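Local coordinates for protein cytidylyltransferase (Leptospira borgpetersenii serovar Hardjo-bovis, PDB 6OEW) that probably transfers a nucleotidyl group, most likely cytidylyl from CTP, to an acceptor substrate with the help of a magnesium ion, at residues A[48-53]-A[120-125]; A[100-105]-A[149-154]; A[130-135]-A[181-186]. All blocks are in the same frame, centred on the assembly; numbering follows the deposited sequence. Where two conformers were deposited one is given.

Contact 1 of 3, residues A[48-53]-A[120-125]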
loop_
_atom_site.group_PDB
_atom_site.type_symbol
_atom_site.label_atom_id
_atom_site.label_comp_id
_atom_site.label_asym_id
_atom_site.label_seq_id
_atom_site.Cartn_x
_atom_site.Cartn_y
_atom_site.Cartn_z
ATOM N N SER A 48 12.832 -3.055 -2.609
ATOM C CA SER A 48 13.002 -2.100 -1.520
ATOM C C SER A 48 14.210 -2.472 -0.673
ATOM O O SER A 48 14.491 -3.654 -0.450
ATOM C CB SER A 48 11.753 -2.060 -0.643
ATOM O OG SER A 48 11.979 -1.304 0.542
ATOM N N LYS A 49 14.942 -1.457 -0.198
ATOM C CA LYS A 49 15.989 -1.798 0.754
ATOM C C LYS A 49 15.420 -2.354 2.055
ATOM O O LYS A 49 16.181 -2.898 2.858
ATOM C CB LYS A 49 16.889 -0.582 1.022
ATOM C CG LYS A 49 16.162 0.619 1.592
ATOM C CD LYS A 49 17.149 1.642 2.187
ATOM C CE LYS A 49 17.500 2.751 1.208
ATOM N NZ LYS A 49 18.091 3.929 1.908
ATOM N N PHE A 50 14.105 -2.273 2.272
ATOM C CA PHE A 50 13.466 -2.856 3.448
ATOM C C PHE A 50 12.689 -4.133 3.129
ATOM O O PHE A 50 11.774 -4.503 3.874
ATOM C CB PHE A 50 12.563 -1.816 4.116
ATOM C CG PHE A 50 13.278 -0.524 4.429
ATOM C CD1 PHE A 50 14.120 -0.422 5.540
ATOM C CD2 PHE A 50 13.145 0.583 3.599
ATOM C CE1 PHE A 50 14.790 0.756 5.816
ATOM C CE2 PHE A 50 13.823 1.758 3.873
ATOM C CZ PHE A 50 14.652 1.846 4.979
ATOM N N GLN A 51 13.063 -4.844 2.064
ATOM C CA GLN A 51 12.238 -5.947 1.565
ATOM C C GLN A 51 12.223 -7.166 2.487
ATOM O O GLN A 51 11.287 -7.966 2.418
ATOM C CB GLN A 51 12.723 -6.361 0.171
ATOM C CG GLN A 51 14.172 -6.806 0.128
ATOM C CD GLN A 51 14.324 -8.277 0.451
ATOM O OE1 GLN A 51 13.373 -9.054 0.305
ATOM N NE2 GLN A 51 15.510 -8.668 0.906
ATOM N N GLU A 52 13.225 -7.337 3.340
ATOM C CA GLU A 52 13.282 -8.575 4.106
ATOM C C GLU A 52 12.193 -8.656 5.167
ATOM O O GLU A 52 11.890 -9.759 5.633
ATOM C CB GLU A 52 14.652 -8.739 4.754
ATOM C CG GLU A 52 14.891 -7.784 5.887
ATOM C CD GLU A 52 16.147 -8.123 6.654
ATOM O OE1 GLU A 52 16.908 -9.001 6.184
ATOM O OE2 GLU A 52 16.369 -7.513 7.722
ATOM N N ASN A 53 11.583 -7.528 5.543
ATOM C CA ASN A 53 10.499 -7.552 6.526
ATOM C C ASN A 53 9.163 -7.197 5.894
ATOM O O ASN A 53 8.403 -6.396 6.445
ATOM C CB ASN A 53 10.785 -6.595 7.694
ATOM C CG ASN A 53 12.056 -6.947 8.459
ATOM O OD1 ASN A 53 12.362 -8.118 8.696
ATOM N ND2 ASN A 53 12.799 -5.917 8.863
ATOM N N MET A 120 10.661 7.755 1.473
ATOM C CA MET A 120 9.795 8.175 2.563
ATOM C C MET A 120 10.273 7.596 3.881
ATOM O O MET A 120 10.272 8.296 4.902
ATOM C CB MET A 120 8.340 7.774 2.281
ATOM C CG MET A 120 7.691 8.656 1.214
ATOM S SD MET A 120 5.983 8.142 0.833
ATOM C CE MET A 120 5.157 8.498 2.381
ATOM N N VAL A 121 10.703 6.330 3.878
ATOM C CA VAL A 121 11.216 5.749 5.115
ATOM C C VAL A 121 12.483 6.485 5.542
ATOM O O VAL A 121 12.672 6.782 6.725
ATOM C CB VAL A 121 11.478 4.239 4.963
ATOM C CG1 VAL A 121 12.150 3.731 6.227
ATOM C CG2 VAL A 121 10.164 3.435 4.703
ATOM N N ASP A 122 13.370 6.789 4.577
ATOM C CA ASP A 122 14.603 7.510 4.902
ATOM C C ASP A 122 14.294 8.854 5.549
ATOM O O ASP A 122 14.921 9.235 6.550
ATOM C CB ASP A 122 15.449 7.708 3.636
ATOM C CG ASP A 122 16.275 6.481 3.280
ATOM O OD1 ASP A 122 16.273 5.505 4.067
ATOM O OD2 ASP A 122 16.922 6.493 2.210
ATOM N N LEU A 123 13.319 9.583 4.996
ATOM C CA LEU A 123 12.920 10.853 5.596
ATOM C C LEU A 123 12.409 10.655 7.023
ATOM O O LEU A 123 12.747 11.433 7.929
ATOM C CB LEU A 123 11.852 11.527 4.721
ATOM C CG LEU A 123 11.411 12.956 5.090
ATOM C CD1 LEU A 123 12.542 13.979 4.887
ATOM C CD2 LEU A 123 10.191 13.369 4.285
ATOM N N PHE A 124 11.586 9.619 7.237
ATOM C CA PHE A 124 11.042 9.330 8.561
ATOM C C PHE A 124 12.167 9.045 9.547
ATOM O O PHE A 124 12.239 9.650 10.630
ATOM C CB PHE A 124 10.057 8.139 8.447
ATOM C CG PHE A 124 9.146 7.949 9.628
ATOM C CD1 PHE A 124 7.817 8.314 9.543
ATOM C CD2 PHE A 124 9.607 7.384 10.809
ATOM C CE1 PHE A 124 6.927 8.084 10.624
ATOM C CE2 PHE A 124 8.751 7.191 11.892
ATOM C CZ PHE A 124 7.405 7.536 11.786
ATOM N N LEU A 125 13.093 8.162 9.166
ATOM C CA LEU A 125 14.169 7.776 10.080
ATOM C C LEU A 125 15.111 8.941 10.379
ATOM O O LEU A 125 15.676 9.014 11.478
ATOM C CB LEU A 125 14.973 6.620 9.481
ATOM C CG LEU A 125 14.252 5.285 9.255
ATOM C CD1 LEU A 125 15.059 4.395 8.324
ATOM C CD2 LEU A 125 14.061 4.607 10.598
#

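Contact 2 of 3, residues A[100-105]-A[149-154]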
loop_
_atom_site.group_PDB
_atom_site.type_symbol
_atom_site.label_atom_id
_atom_site.label_comp_id
_atom_site.label_asym_id
_atom_site.label_seq_id
_atom_site.Cartn_x
_atom_site.Cartn_y
_atom_site.Cartn_z
ATOM N N ASP A 100 9.014 -1.664 14.795
ATOM C CA ASP A 100 8.958 -0.333 15.390
ATOM C C ASP A 100 8.384 0.720 14.454
ATOM O O ASP A 100 7.692 1.637 14.917
ATOM C CB ASP A 100 10.366 0.128 15.801
ATOM C CG ASP A 100 11.039 -0.831 16.765
ATOM O OD1 ASP A 100 10.525 -1.003 17.890
ATOM O OD2 ASP A 100 12.081 -1.413 16.385
ATOM N N ILE A 101 8.677 0.627 13.157
ATOM C CA ILE A 101 8.212 1.582 12.152
ATOM C C ILE A 101 7.375 0.822 11.126
ATOM O O ILE A 101 7.908 0.004 10.362
ATOM C CB ILE A 101 9.373 2.312 11.468
ATOM C CG1 ILE A 101 10.278 2.975 12.508
ATOM C CG2 ILE A 101 8.835 3.359 10.515
ATOM C CD1 ILE A 101 9.604 4.058 13.295
ATOM N N ILE A 102 6.079 1.100 11.096
ATOM C CA ILE A 102 5.157 0.397 10.205
ATOM C C ILE A 102 5.013 1.137 8.874
ATOM O O ILE A 102 4.577 2.291 8.838
ATOM C CB ILE A 102 3.793 0.220 10.873
ATOM C CG1 ILE A 102 3.944 -0.734 12.064
ATOM C CG2 ILE A 102 2.783 -0.306 9.833
ATOM C CD1 ILE A 102 2.929 -0.506 13.172
ATOM N N VAL A 103 5.309 0.454 7.772
ATOM C CA VAL A 103 4.964 0.962 6.447
ATOM C C VAL A 103 3.665 0.271 6.045
ATOM O O VAL A 103 3.637 -0.939 5.784
ATOM C CB VAL A 103 6.074 0.731 5.418
ATOM C CG1 VAL A 103 5.650 1.314 4.060
ATOM C CG2 VAL A 103 7.385 1.347 5.899
ATOM N N ARG A 104 2.577 1.027 6.048
ATOM C CA ARG A 104 1.261 0.468 5.755
ATOM C C ARG A 104 0.965 0.588 4.266
ATOM O O ARG A 104 0.936 1.701 3.731
ATOM C CB ARG A 104 0.171 1.174 6.547
ATOM C CG ARG A 104 -1.173 0.513 6.207
ATOM C CD ARG A 104 -2.314 1.415 6.407
ATOM N NE ARG A 104 -3.619 0.768 6.177
ATOM C CZ ARG A 104 -4.730 1.484 6.122
ATOM N NH1 ARG A 104 -4.623 2.803 6.237
ATOM N NH2 ARG A 104 -5.921 0.902 5.966
ATOM N N LEU A 105 0.750 -0.556 3.605
ATOM C CA LEU A 105 0.332 -0.628 2.218
ATOM C C LEU A 105 -0.904 -1.506 2.140
ATOM O O LEU A 105 -1.154 -2.330 3.023
ATOM C CB LEU A 105 1.387 -1.240 1.291
ATOM C CG LEU A 105 2.793 -0.644 1.339
ATOM C CD1 LEU A 105 3.708 -1.455 0.406
ATOM C CD2 LEU A 105 2.765 0.821 0.942
ATOM N N GLU A 149 1.719 5.056 3.831
ATOM C CA GLU A 149 1.632 5.655 5.149
ATOM C C GLU A 149 2.672 4.985 6.022
ATOM O O GLU A 149 2.879 3.772 5.926
ATOM C CB GLU A 149 0.212 5.486 5.762
ATOM C CG GLU A 149 -0.838 6.141 4.896
ATOM C CD GLU A 149 -2.223 5.530 5.063
ATOM O OE1 GLU A 149 -2.329 4.283 5.124
ATOM O OE2 GLU A 149 -3.190 6.317 5.122
ATOM N N ILE A 150 3.364 5.783 6.827
ATOM C CA ILE A 150 4.400 5.297 7.730
ATOM C C ILE A 150 4.117 5.846 9.112
ATOM O O ILE A 150 3.959 7.061 9.276
ATOM C CB ILE A 150 5.804 5.727 7.259
ATOM C CG1 ILE A 150 5.989 5.322 5.782
ATOM C CG2 ILE A 150 6.835 5.075 8.142
ATOM C CD1 ILE A 150 7.338 5.827 5.169
ATOM N N PHE A 151 4.081 4.971 10.114
ATOM C CA PHE A 151 3.887 5.461 11.467
ATOM C C PHE A 151 4.542 4.525 12.469
ATOM O O PHE A 151 4.838 3.363 12.169
ATOM C CB PHE A 151 2.403 5.648 11.784
ATOM C CG PHE A 151 1.533 4.517 11.301
ATOM C CD1 PHE A 151 1.366 3.381 12.077
ATOM C CD2 PHE A 151 0.890 4.593 10.078
ATOM C CE1 PHE A 151 0.553 2.326 11.635
ATOM C CE2 PHE A 151 0.094 3.556 9.627
ATOM C CZ PHE A 151 -0.080 2.420 10.395
ATOM N N THR A 152 4.788 5.065 13.663
ATOM C CA THR A 152 5.437 4.318 14.730
ATOM C C THR A 152 4.458 3.336 15.357
ATOM O O THR A 152 3.239 3.521 15.316
ATOM C CB THR A 152 5.979 5.244 15.830
ATOM O OG1 THR A 152 4.904 5.939 16.475
ATOM C CG2 THR A 152 6.979 6.262 15.258
ATOM N N LEU A 153 5.010 2.279 15.940
ATOM C CA LEU A 153 4.191 1.399 16.757
ATOM C C LEU A 153 3.514 2.188 17.867
ATOM O O LEU A 153 2.356 1.927 18.212
ATOM C CB LEU A 153 5.052 0.277 17.334
ATOM C CG LEU A 153 4.385 -0.642 18.355
ATOM C CD1 LEU A 153 3.398 -1.552 17.686
ATOM C CD2 LEU A 153 5.476 -1.423 19.067
ATOM N N SER A 154 4.222 3.174 18.432
ATOM C CA SER A 154 3.639 3.966 19.513
ATOM C C SER A 154 2.390 4.712 19.050
ATOM O O SER A 154 1.388 4.764 19.775
ATOM C CB SER A 154 4.688 4.932 20.074
ATOM O OG SER A 154 5.547 4.221 20.944
HETATM O O HOH W 1 -1.311 3.093 2.836
#

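Contact 3 of 3, residues A[130-135]-A[181-186]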
loop_
_atom_site.group_PDB
_atom_site.type_symbol
_atom_site.label_atom_id
_atom_site.label_comp_id
_atom_site.label_asym_id
_atom_site.label_seq_id
_atom_site.Cartn_x
_atom_site.Cartn_y
_atom_site.Cartn_z
ATOM N N ARG A 130 10.749 13.635 15.719
ATOM C CA ARG A 130 9.991 14.778 15.243
ATOM C C ARG A 130 8.834 14.377 14.357
ATOM O O ARG A 130 8.018 15.237 14.015
ATOM C CB ARG A 130 10.866 15.750 14.432
ATOM C CG ARG A 130 12.247 15.902 14.874
ATOM C CD ARG A 130 12.919 16.977 14.031
ATOM N NE ARG A 130 14.235 17.213 14.556
ATOM C CZ ARG A 130 15.352 16.810 13.972
ATOM N NH1 ARG A 130 16.508 17.062 14.556
ATOM N NH2 ARG A 130 15.305 16.184 12.796
ATOM N N ILE A 131 8.773 13.119 13.926
ATOM C CA ILE A 131 7.701 12.623 13.064
ATOM C C ILE A 131 7.205 11.309 13.636
ATOM O O ILE A 131 8.003 10.427 13.967
ATOM C CB ILE A 131 8.148 12.404 11.604
ATOM C CG1 ILE A 131 8.735 13.678 10.997
ATOM C CG2 ILE A 131 6.967 11.872 10.757
ATOM C CD1 ILE A 131 9.157 13.543 9.545
ATOM N N GLU A 132 5.894 11.175 13.759
ATOM C CA GLU A 132 5.335 9.882 14.102
ATOM C C GLU A 132 4.415 9.352 13.015
ATOM O O GLU A 132 4.072 8.163 13.048
ATOM C CB GLU A 132 4.586 9.951 15.437
ATOM C CG GLU A 132 3.480 10.966 15.485
ATOM C CD GLU A 132 2.934 11.148 16.898
ATOM O OE1 GLU A 132 3.193 10.278 17.764
ATOM O OE2 GLU A 132 2.245 12.159 17.144
ATOM N N PHE A 133 4.056 10.185 12.040
ATOM C CA PHE A 133 3.156 9.783 10.961
ATOM C C PHE A 133 3.539 10.529 9.690
ATOM O O PHE A 133 3.502 11.765 9.654
ATOM C CB PHE A 133 1.720 10.096 11.362
ATOM C CG PHE A 133 0.682 9.492 10.457
ATOM C CD1 PHE A 133 0.002 8.361 10.850
ATOM C CD2 PHE A 133 0.366 10.083 9.244
ATOM C CE1 PHE A 133 -0.988 7.797 10.033
ATOM C CE2 PHE A 133 -0.621 9.535 8.417
ATOM C CZ PHE A 133 -1.283 8.393 8.800
ATOM N N LEU A 134 3.898 9.783 8.650
ATOM C CA LEU A 134 4.240 10.346 7.346
ATOM C C LEU A 134 3.327 9.698 6.306
ATOM O O LEU A 134 3.232 8.467 6.252
ATOM C CB LEU A 134 5.714 10.101 7.003
ATOM C CG LEU A 134 6.218 10.619 5.643
ATOM C CD1 LEU A 134 6.092 12.136 5.543
ATOM C CD2 LEU A 134 7.623 10.163 5.289
ATOM N N THR A 135 2.662 10.519 5.488
ATOM C CA THR A 135 1.793 10.003 4.424
ATOM C C THR A 135 2.062 10.757 3.131
ATOM O O THR A 135 2.506 11.907 3.143
ATOM C CB THR A 135 0.284 10.113 4.806
ATOM O OG1 THR A 135 -0.547 9.656 3.722
ATOM C CG2 THR A 135 -0.108 11.543 5.138
ATOM N N GLU A 181 -3.307 18.252 13.914
ATOM C CA GLU A 181 -2.579 19.083 14.866
ATOM C C GLU A 181 -2.358 18.381 16.201
ATOM O O GLU A 181 -1.653 18.922 17.056
ATOM C CB GLU A 181 -3.302 20.423 15.067
ATOM C CG GLU A 181 -4.548 20.379 15.951
ATOM C CD GLU A 181 -5.723 19.644 15.311
ATOM O OE1 GLU A 181 -5.733 19.476 14.073
ATOM O OE2 GLU A 181 -6.637 19.231 16.054
ATOM N N LYS A 182 -2.906 17.177 16.380
ATOM C CA LYS A 182 -2.672 16.378 17.576
ATOM C C LYS A 182 -1.477 15.434 17.451
ATOM O O LYS A 182 -1.093 14.808 18.446
ATOM C CB LYS A 182 -3.931 15.566 17.914
ATOM C CG LYS A 182 -5.141 16.432 18.272
ATOM C CD LYS A 182 -6.344 15.600 18.729
ATOM C CE LYS A 182 -7.510 16.488 19.130
ATOM N NZ LYS A 182 -7.181 17.293 20.333
ATOM N N PHE A 183 -0.874 15.316 16.274
ATOM C CA PHE A 183 0.193 14.353 16.041
ATOM C C PHE A 183 1.376 15.019 15.351
ATOM O O PHE A 183 1.258 16.103 14.774
ATOM C CB PHE A 183 -0.293 13.186 15.185
ATOM C CG PHE A 183 -1.461 12.461 15.764
ATOM C CD1 PHE A 183 -1.269 11.426 16.659
ATOM C CD2 PHE A 183 -2.760 12.808 15.407
ATOM C CE1 PHE A 183 -2.356 10.747 17.196
ATOM C CE2 PHE A 183 -3.845 12.131 15.943
ATOM C CZ PHE A 183 -3.642 11.107 16.839
ATOM N N LYS A 184 2.528 14.353 15.417
ATOM C CA LYS A 184 3.707 14.808 14.677
ATOM C C LYS A 184 3.537 14.302 13.243
ATOM O O LYS A 184 4.140 13.322 12.796
ATOM C CB LYS A 184 4.984 14.340 15.372
ATOM C CG LYS A 184 5.048 14.843 16.821
ATOM C CD LYS A 184 6.333 14.475 17.528
ATOM C CE LYS A 184 6.423 15.151 18.894
ATOM N NZ LYS A 184 7.728 14.861 19.526
ATOM N N PHE A 185 2.699 15.037 12.505
ATOM C CA PHE A 185 2.135 14.664 11.214
ATOM C C PHE A 185 2.875 15.383 10.094
ATOM O O PHE A 185 3.115 16.590 10.190
ATOM C CB PHE A 185 0.649 15.054 11.194
ATOM C CG PHE A 185 -0.066 14.759 9.891
ATOM C CD1 PHE A 185 -0.598 13.499 9.644
ATOM C CD2 PHE A 185 -0.253 15.760 8.944
ATOM C CE1 PHE A 185 -1.274 13.230 8.456
ATOM C CE2 PHE A 185 -0.928 15.507 7.750
ATOM C CZ PHE A 185 -1.443 14.236 7.505
ATOM N N PHE A 186 3.228 14.651 9.035
ATOM C CA PHE A 186 3.934 15.235 7.902
ATOM C C PHE A 186 3.520 14.556 6.614
ATOM O O PHE A 186 3.115 13.392 6.612
ATOM C CB PHE A 186 5.444 15.145 8.086
ATOM C CG PHE A 186 5.912 16.028 9.159
ATOM C CD1 PHE A 186 6.080 17.375 8.914
ATOM C CD2 PHE A 186 6.054 15.549 10.451
ATOM C CE1 PHE A 186 6.461 18.218 9.928
ATOM C CE2 PHE A 186 6.446 16.387 11.472
ATOM C CZ PHE A 186 6.642 17.721 11.213
#

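Contact 1 of 3, residues A[48-53]-A[120-125]
The ring of Phe50 presses its outer end against Val121, and this is the tight part of the contact between the loop segment 48-53 and the helix segment 120-125. CZ of Phe50 comes within 3.4 Å of CG1 of Val121, with CE2 of the same ring beside that methyl. With CG anti to the carbonyl carbon (chi1 -54°), the ring continues toward the helix. Leu125 touches more lightly: its CD1 lies 4.2 Å from Phe50 CZ. Ser48 to Gln51 form a type I beta turn, and within it Ser48 OG accepts from Phe50 N at 2.9 Å, an ST turn. Ser48 OG and Lys49 N are hydrogen-bonded to the carboxylate of Asp118, fixing the turn to helix 114-126. The contact thus joins the connection from helix 37-45 to strand 54-59 with helix 114-126, over strand 11-16 of an alpha/beta domain, whose Val11 touches both Phe50 and Val121. Toward solvent the packing gives way to charge. Lys49 CG lies 3.4 Å above one face of the Phe50 ring, offset toward its rim. Bent at chi3 (96°), the chain brings NZ to the syn lone pair of Asp122 OD2 at 2.8 Å, while a weak bond runs from NZ to Asp122 OD1.

Contact 2 of 3, residues A[100-105]-A[149-154]
Phe151 and Ile102 meet in the apolar centre of this strand pair, CE1 of the ring lying 3.9 Å from Ile102 CG2. The ring reaches toward the neighbouring strand because CG sits between the backbone N and the carbonyl carbon (chi1 43°). Its CE2 is equally far from Arg104 CB, so one ring spans two side chains. On the opposite face Ile101, modelled in two conformers, lies beside Ile150, and Val103 adds a looser contact where helix 114-126 covers the sheet with Val121 and Phe124. Strands 101-106 and 149-152 run antiparallel, linking the parallel strands 77-81, 54-59, 11-16 and 101-106 to strands 149-152, 133-135 and 185-187, consistent with the GT-A-like fold of the family. Ile102 and Phe151 form a hydrogen-bonded pair, with N of Ile102 2.8 Å from O of Phe151 and a reciprocal bond from Phe151 N to Ile102 O. At one end Leu153 N, in the first turn of helix 153-162, donates to Asp100 O. At the other, the extended Arg104 lies alongside Glu149, their guanidinium and carboxylate planes 13° apart. Glu149 OE1 is nevertheless tilted from the guanidinium plane, and the salt bridge is a single bent bond (136° at the hydrogen) from Arg104 NH1 at 2.9 Å. Gln16 OE1 accepts from Arg104 NH2, and a water donates to both Arg104 O and Glu149 OE1.

Contact 3 of 3, residues A[130-135]-A[181-186]
Strand 133-135 and edge strand 185-187 pair in parallel at the outer margin of the mixed sheet, and the loop residues before each of them extend the contact. Two parallel bridges set the register, Phe133 with Phe185 and Leu134 with Phe186. Phe186 straddles Leu134: its N donates to Phe133 O at 3.0 Å, and its O accepts from Thr135 N. Where the strands begin, Lys184 O accepts from both Glu132 N and Phe133 N. Glu132 N approaches it in the carbonyl plane, on a lone pair, whereas Phe133 N comes in tilted 32° from that plane. Lys184 is the centre of an inverse gamma turn, and its own N-H is held by Glu132, whose CG lies between the backbone N and the carbonyl carbon (chi1 57°). From there the chain extends to place OE2 2.8 Å from Lys184 N, met on the anti side of the carboxylate. The same OE2 also sits at the edge of the Phe183 ring. The ammonium end of Lys184 turns to another partner, Gly129 O.

The side chains divide between the two faces. On one, the rings of Phe133 and Phe185 point the same way with planes 20° apart, but they are slid so far that they barely overlap; the contact is between Phe133 CD2 and Phe185 CD1 at 3.6 Å. Thr135 CG2 closes on the far end of the Phe185 ring, while Val176 of helix 174-178 touches both phenylalanines. On the other face Leu134 CD1 lies 4.0 Å from Phe186 CB, and Ile131, in the modelled conformer, lies across the Phe186 ring. At the edge of that ring, Phe186 CE2 stands 3.2 Å from Arg130 O.

How the contacts relate
The three contacts show how one sheet and one covering helix can tie distant stretches of a chain together. Contacts 2 and 3 are neighbours in the sheet, their centres about 11 Å apart, and strand 149-152 joins strand 133-135 through probable hydrogen bonds, Ile150 N to Leu134 O at 2.7 Å and Thr152 N to Glu132 O at 3.2 Å. Helix 114-126, from contact 1, lies against both: Phe124 packs on Ile150 of contact 2 and on Leu134 of contact 3. In contact 2 the Arg104 side chain is about 8 Å from the bound magnesium ion. It is also about 9 Å from the side chain of Asp108, which has been seen to bind magnesium in this protein.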